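PDB 3KNW: putative transcriptional regulator (TetR/AcrR family) from Acinetobacter sp., which probably binds DNA through an N-terminal helix-turn-helix domain and regulates transcription, as other TetR/AcrR-family proteins do. Local coordinates for residues S12-F24 / Y54-H68. Numbering follows the deposited sequence.
Sequences SEAKRQHILDSGF and YFESKEAFGCELLKH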
loop_
_atom_site.group_PDB
_atom_site.type_symbol
_atom_site.label_atom_id
_atom_site.label_comp_id
_atom_site.label_asym_id
_atom_site.label_seq_id
_atom_site.Cartn_x
_atom_site.Cartn_y
_atom_site.Cartn_z
ATOM N N SER A 12 -30.308 0.946 19.955
ATOM C CA SER A 12 -30.491 2.224 19.214
ATOM C C SER A 12 -29.083 2.726 18.861
ATOM O O SER A 12 -28.650 2.577 17.695
ATOM C CB SER A 12 -31.325 3.254 19.997
ATOM O OG SER A 12 -31.759 4.308 19.152
ATOM N N GLU A 13 -28.340 3.258 19.840
ATOM C CA GLU A 13 -26.949 3.589 19.572
ATOM C C GLU A 13 -26.130 2.304 19.322
ATOM O O GLU A 13 -25.237 2.262 18.464
ATOM C CB GLU A 13 -26.331 4.475 20.666
ATOM C CG GLU A 13 -24.885 4.976 20.314
ATOM C CD GLU A 13 -24.770 5.697 18.935
ATOM O OE1 GLU A 13 -25.676 6.492 18.573
ATOM O OE2 GLU A 13 -23.747 5.476 18.224
ATOM N N ALA A 14 -26.468 1.249 20.040
ATOM C CA ALA A 14 -25.800 -0.027 19.859
ATOM C C ALA A 14 -26.189 -0.630 18.516
ATOM O O ALA A 14 -25.378 -1.280 17.868
ATOM C CB ALA A 14 -26.103 -0.991 21.051
ATOM N N LYS A 15 -27.413 -0.388 18.069
ATOM C CA LYS A 15 -27.830 -0.803 16.720
ATOM C C LYS A 15 -27.030 -0.035 15.653
ATOM O O LYS A 15 -26.413 -0.623 14.770
ATOM C CB LYS A 15 -29.324 -0.585 16.519
ATOM C CG LYS A 15 -29.858 -1.248 15.269
ATOM C CD LYS A 15 -31.230 -0.695 14.895
ATOM C CE LYS A 15 -32.092 -1.694 14.121
ATOM N NZ LYS A 15 -33.530 -1.231 14.104
ATOM N N ARG A 16 -27.038 1.282 15.763
ATOM C CA ARG A 16 -26.229 2.090 14.894
ATOM C C ARG A 16 -24.807 1.504 14.807
ATOM O O ARG A 16 -24.268 1.373 13.705
ATOM C CB ARG A 16 -26.182 3.514 15.408
ATOM C CG ARG A 16 -25.585 4.499 14.457
ATOM C CD ARG A 16 -25.653 5.908 15.050
ATOM N NE ARG A 16 -25.013 6.888 14.180
ATOM C CZ ARG A 16 -23.695 7.130 14.129
ATOM N NH1 ARG A 16 -23.223 8.044 13.286
ATOM N NH2 ARG A 16 -22.849 6.470 14.916
ATOM N N GLN A 17 -24.230 1.128 15.962
ATOM C CA GLN A 17 -22.852 0.595 16.024
ATOM C C GLN A 17 -22.756 -0.739 15.357
ATOM O O GLN A 17 -21.761 -1.044 14.687
ATOM C CB GLN A 17 -22.360 0.388 17.465
ATOM C CG GLN A 17 -22.296 1.642 18.371
ATOM C CD GLN A 17 -21.471 2.768 17.785
ATOM O OE1 GLN A 17 -20.554 2.536 16.976
ATOM N NE2 GLN A 17 -21.807 4.002 18.170
ATOM N N HIS A 18 -23.782 -1.559 15.562
ATOM C CA HIS A 18 -23.820 -2.852 14.886
ATOM C C HIS A 18 -23.742 -2.680 13.382
ATOM O O HIS A 18 -22.970 -3.364 12.717
ATOM C CB HIS A 18 -25.072 -3.659 15.219
ATOM C CG HIS A 18 -25.121 -4.968 14.497
ATOM N ND1 HIS A 18 -24.382 -6.059 14.897
ATOM C CD2 HIS A 18 -25.768 -5.340 13.365
ATOM C CE1 HIS A 18 -24.591 -7.056 14.055
ATOM N NE2 HIS A 18 -25.424 -6.644 13.113
ATOM N N ILE A 19 -24.547 -1.762 12.866
ATOM C CA ILE A 19 -24.592 -1.523 11.432
ATOM C C ILE A 19 -23.224 -1.081 10.910
ATOM O O ILE A 19 -22.745 -1.608 9.919
ATOM C CB ILE A 19 -25.674 -0.516 11.060
ATOM C CG1 ILE A 19 -27.069 -1.049 11.455
ATOM C CG2 ILE A 19 -25.675 -0.250 9.568
ATOM C CD1 ILE A 19 -28.088 -0.035 11.433
ATOM N N LEU A 20 -22.601 -0.125 11.571
ATOM C CA LEU A 20 -21.274 0.335 11.177
ATOM C C LEU A 20 -20.298 -0.819 11.204
ATOM O O LEU A 20 -19.547 -1.003 10.256
ATOM C CB LEU A 20 -20.786 1.456 12.084
ATOM C CG LEU A 20 -21.554 2.732 11.789
ATOM C CD1 LEU A 20 -21.530 3.609 13.010
ATOM C CD2 LEU A 20 -20.993 3.474 10.571
ATOM N N ASP A 21 -20.320 -1.618 12.274
ATOM C CA ASP A 21 -19.412 -2.754 12.383
ATOM C C ASP A 21 -19.668 -3.839 11.329
ATOM O O ASP A 21 -18.708 -4.359 10.750
ATOM C CB ASP A 21 -19.399 -3.295 13.817
ATOM C CG ASP A 21 -18.809 -2.265 14.823
ATOM O OD1 ASP A 21 -17.976 -1.396 14.382
ATOM O OD2 ASP A 21 -19.177 -2.315 16.035
ATOM N N SER A 22 -20.928 -4.158 11.056
ATOM C CA SER A 22 -21.276 -4.934 9.858
ATOM C C SER A 22 -20.633 -4.334 8.601
ATOM O O SER A 22 -19.906 -5.028 7.880
ATOM C CB SER A 22 -22.784 -4.972 9.632
ATOM O OG SER A 22 -23.432 -5.687 10.658
ATOM N N GLY A 23 -20.899 -3.053 8.340
ATOM C CA GLY A 23 -20.365 -2.400 7.164
ATOM C C GLY A 23 -18.831 -2.485 7.081
ATOM O O GLY A 23 -18.271 -2.774 6.022
ATOM N N PHE A 24 -18.192 -2.281 8.229
ATOM C CA PHE A 24 -16.768 -2.208 8.326
ATOM C C PHE A 24 -16.105 -3.511 7.887
ATOM O O PHE A 24 -15.170 -3.488 7.103
ATOM C CB PHE A 24 -16.333 -1.874 9.753
ATOM C CG PHE A 24 -14.858 -1.890 9.906
ATOM C CD1 PHE A 24 -14.092 -0.923 9.293
ATOM C CD2 PHE A 24 -14.227 -2.909 10.576
ATOM C CE1 PHE A 24 -12.737 -0.943 9.377
ATOM C CE2 PHE A 24 -12.853 -2.930 10.677
ATOM C CZ PHE A 24 -12.109 -1.945 10.067
ATOM N N TYR A 54 -31.166 5.516 10.411
ATOM C CA TYR A 54 -29.829 5.826 10.922
ATOM C C TYR A 54 -28.964 6.611 9.952
ATOM O O TYR A 54 -28.263 7.537 10.347
ATOM C CB TYR A 54 -29.116 4.520 11.298
ATOM C CG TYR A 54 -29.732 3.901 12.530
ATOM C CD1 TYR A 54 -30.864 3.076 12.439
ATOM C CD2 TYR A 54 -29.236 4.198 13.794
ATOM C CE1 TYR A 54 -31.463 2.549 13.583
ATOM C CE2 TYR A 54 -29.820 3.673 14.931
ATOM C CZ TYR A 54 -30.932 2.846 14.830
ATOM O OH TYR A 54 -31.494 2.323 15.987
ATOM N N PHE A 55 -28.997 6.232 8.683
ATOM C CA PHE A 55 -28.152 6.877 7.683
ATOM C C PHE A 55 -28.944 7.246 6.469
ATOM O O PHE A 55 -29.658 6.418 5.932
ATOM C CB PHE A 55 -27.071 5.926 7.259
ATOM C CG PHE A 55 -26.340 5.351 8.382
ATOM C CD1 PHE A 55 -25.412 6.095 9.042
ATOM C CD2 PHE A 55 -26.582 4.066 8.781
ATOM C CE1 PHE A 55 -24.705 5.573 10.089
ATOM C CE2 PHE A 55 -25.924 3.533 9.846
ATOM C CZ PHE A 55 -24.967 4.293 10.507
ATOM N N GLU A 56 -28.791 8.463 5.982
ATOM C CA GLU A 56 -29.611 8.869 4.835
ATOM C C GLU A 56 -29.180 8.296 3.463
ATOM O O GLU A 56 -29.961 8.280 2.525
ATOM C CB GLU A 56 -29.760 10.401 4.807
ATOM C CG GLU A 56 -28.471 11.204 4.574
ATOM C CD GLU A 56 -28.752 12.713 4.499
ATOM O OE1 GLU A 56 -29.410 13.230 5.441
ATOM O OE2 GLU A 56 -28.336 13.372 3.502
ATOM N N SER A 57 -27.956 7.809 3.335
ATOM C CA SER A 57 -27.478 7.287 2.031
ATOM C C SER A 57 -26.252 6.431 2.222
ATOM O O SER A 57 -25.629 6.509 3.267
ATOM C CB SER A 57 -27.098 8.429 1.114
ATOM O OG SER A 57 -26.019 9.121 1.691
ATOM N N LYS A 58 -25.922 5.626 1.222
ATOM C CA LYS A 58 -24.715 4.852 1.249
ATOM C C LYS A 58 -23.518 5.773 1.576
ATOM O O LYS A 58 -22.644 5.404 2.322
ATOM C CB LYS A 58 -24.476 4.129 -0.103
ATOM C CG LYS A 58 -23.321 3.052 -0.078
ATOM C CD LYS A 58 -22.828 2.662 -1.479
ATOM C CE LYS A 58 -21.415 2.039 -1.426
ATOM N NZ LYS A 58 -20.741 1.984 -2.763
ATOM N N GLU A 59 -23.553 6.991 1.063
ATOM C CA GLU A 59 -22.481 7.941 1.248
ATOM C C GLU A 59 -22.414 8.489 2.681
ATOM O O GLU A 59 -21.317 8.498 3.263
ATOM C CB GLU A 59 -22.554 9.044 0.187
ATOM C CG GLU A 59 -21.392 10.018 0.168
ATOM C CD GLU A 59 -20.019 9.401 -0.234
ATOM O OE1 GLU A 59 -19.940 8.626 -1.251
ATOM O OE2 GLU A 59 -19.040 9.735 0.475
ATOM N N ALA A 60 -23.537 8.909 3.266
ATOM C CA ALA A 60 -23.546 9.309 4.696
ATOM C C ALA A 60 -22.926 8.227 5.586
ATOM O O ALA A 60 -22.153 8.499 6.506
ATOM C CB ALA A 60 -24.968 9.636 5.182
ATOM N N PHE A 61 -23.273 6.995 5.276
ATOM C CA PHE A 61 -22.903 5.849 6.052
ATOM C C PHE A 61 -21.400 5.601 5.934
ATOM O O PHE A 61 -20.729 5.305 6.924
ATOM C CB PHE A 61 -23.696 4.673 5.521
ATOM C CG PHE A 61 -23.207 3.347 5.982
ATOM C CD1 PHE A 61 -23.362 2.962 7.298
ATOM C CD2 PHE A 61 -22.642 2.459 5.095
ATOM C CE1 PHE A 61 -22.964 1.725 7.717
ATOM C CE2 PHE A 61 -22.217 1.229 5.520
ATOM C CZ PHE A 61 -22.380 0.864 6.817
ATOM N N GLY A 62 -20.891 5.700 4.710
ATOM C CA GLY A 62 -19.444 5.627 4.448
ATOM C C GLY A 62 -18.707 6.692 5.253
ATOM O O GLY A 62 -17.750 6.386 5.930
ATOM N N CYS A 63 -19.185 7.936 5.221
ATOM C CA CYS A 63 -18.567 8.949 6.041
ATOM C C CYS A 63 -18.619 8.547 7.522
ATOM O O CYS A 63 -17.637 8.748 8.259
ATOM C CB CYS A 63 -19.185 10.336 5.832
ATOM S SG CYS A 63 -18.915 11.038 4.208
ATOM N N GLU A 64 -19.729 7.983 7.986
ATOM C CA GLU A 64 -19.782 7.705 9.427
ATOM C C GLU A 64 -18.907 6.524 9.801
ATOM O O GLU A 64 -18.307 6.490 10.874
ATOM C CB GLU A 64 -21.211 7.584 9.952
ATOM C CG GLU A 64 -21.912 8.953 10.032
ATOM C CD GLU A 64 -21.119 10.026 10.850
ATOM O OE1 GLU A 64 -21.053 11.235 10.432
ATOM O OE2 GLU A 64 -20.557 9.656 11.914
ATOM N N LEU A 65 -18.829 5.577 8.891
ATOM C CA LEU A 65 -17.965 4.421 9.024
ATOM C C LEU A 65 -16.515 4.844 9.208
ATOM O O LEU A 65 -15.833 4.346 10.094
ATOM C CB LEU A 65 -18.091 3.593 7.752
ATOM C CG LEU A 65 -17.603 2.173 7.715
ATOM C CD1 LEU A 65 -18.297 1.402 8.807
ATOM C CD2 LEU A 65 -17.909 1.591 6.333
ATOM N N LEU A 66 -16.028 5.777 8.401
ATOM C CA LEU A 66 -14.630 6.146 8.512
ATOM C C LEU A 66 -14.396 6.945 9.762
ATOM O O LEU A 66 -13.348 6.834 10.364
ATOM C CB LEU A 66 -14.122 6.923 7.289
ATOM C CG LEU A 66 -14.040 6.117 5.979
ATOM C CD1 LEU A 66 -13.702 7.096 4.862
ATOM C CD2 LEU A 66 -13.074 4.876 5.999
ATOM N N LYS A 67 -15.361 7.781 10.118
ATOM C CA LYS A 67 -15.242 8.623 11.300
ATOM C C LYS A 67 -15.174 7.725 12.528
ATOM O O LYS A 67 -14.350 7.957 13.422
ATOM C CB LYS A 67 -16.417 9.607 11.442
ATOM C CG LYS A 67 -16.219 10.982 10.769
ATOM C CD LYS A 67 -17.340 11.960 11.143
ATOM C CE LYS A 67 -17.401 13.191 10.218
ATOM N NZ LYS A 67 -18.236 13.033 8.954
ATOM N N HIS A 68 -16.047 6.712 12.556
ATOM C CA HIS A 68 -16.154 5.794 13.687
ATOM C C HIS A 68 -14.906 4.964 13.797
ATOM O O HIS A 68 -14.447 4.676 14.903
ATOM C CB HIS A 68 -17.377 4.867 13.572
ATOM C CG HIS A 68 -17.445 3.834 14.654
ATOM N ND1 HIS A 68 -17.567 4.164 15.987
ATOM C CD2 HIS A 68 -17.351 2.481 14.607
ATOM C CE1 HIS A 68 -17.572 3.057 16.715
ATOM N NE2 HIS A 68 -17.456 2.023 15.900
#
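Leu-20 is the knob where two nearly perpendicular helices lock together: its side chain drops into a hole formed by Phe-61, Glu-64, Leu-65 and His-68, and its CD2 lies 3.8 Å from Leu-65 CD1. Helices 13-24 and 58-68 cross here at -91° with their axes 9.8 Å apart. The preceding residue, Ile-19, touches two rings with CG2, 3.8 Å from both Phe-55 CE2 and Phe-61 CE1. Those rings hold each other, since Phe-61 CD1 sits over the centre of the Phe-55 ring, and Phe-61 also directs its edge at Gly-23 CA. A glycine at that position lets the ring come up against the backbone of helix 13-24.

Arg-16 bridges this apolar centre and a charged margin. With CG anti to the backbone N (chi1 -169°) and the chain extended on to NE, it reaches along Tyr-54 and Phe-55 to Glu-64; its CB lies 3.5 Å from Tyr-54 CD2. Phe-55 CE1 lies over one face of the guanidinium, and at the edge NH1 meets Glu-64 OE2 in a salt bridge of 3.4 Å whose hydrogen bond is weak, bent to 140°. Glu-13 holds Arg-16 NH2 and Lys-67 reaches Glu-64 at long range, a network expected to limit the guanidinium's freedom. Gln-17 OE1 stands over one face of the His-68 ring, 3.0 Å from CE1. Tyr-54 OH donates a weak bond to Ser-12 O.

Further out, Phe-51 packs on Phe-55 and Phe-61. The predicted helix-turn-helix, 36-55, ends with Tyr-54 and Phe-55 and shares this hydrophobic centre, as in the three-helix DNA-binding domain of TetR-family regulators.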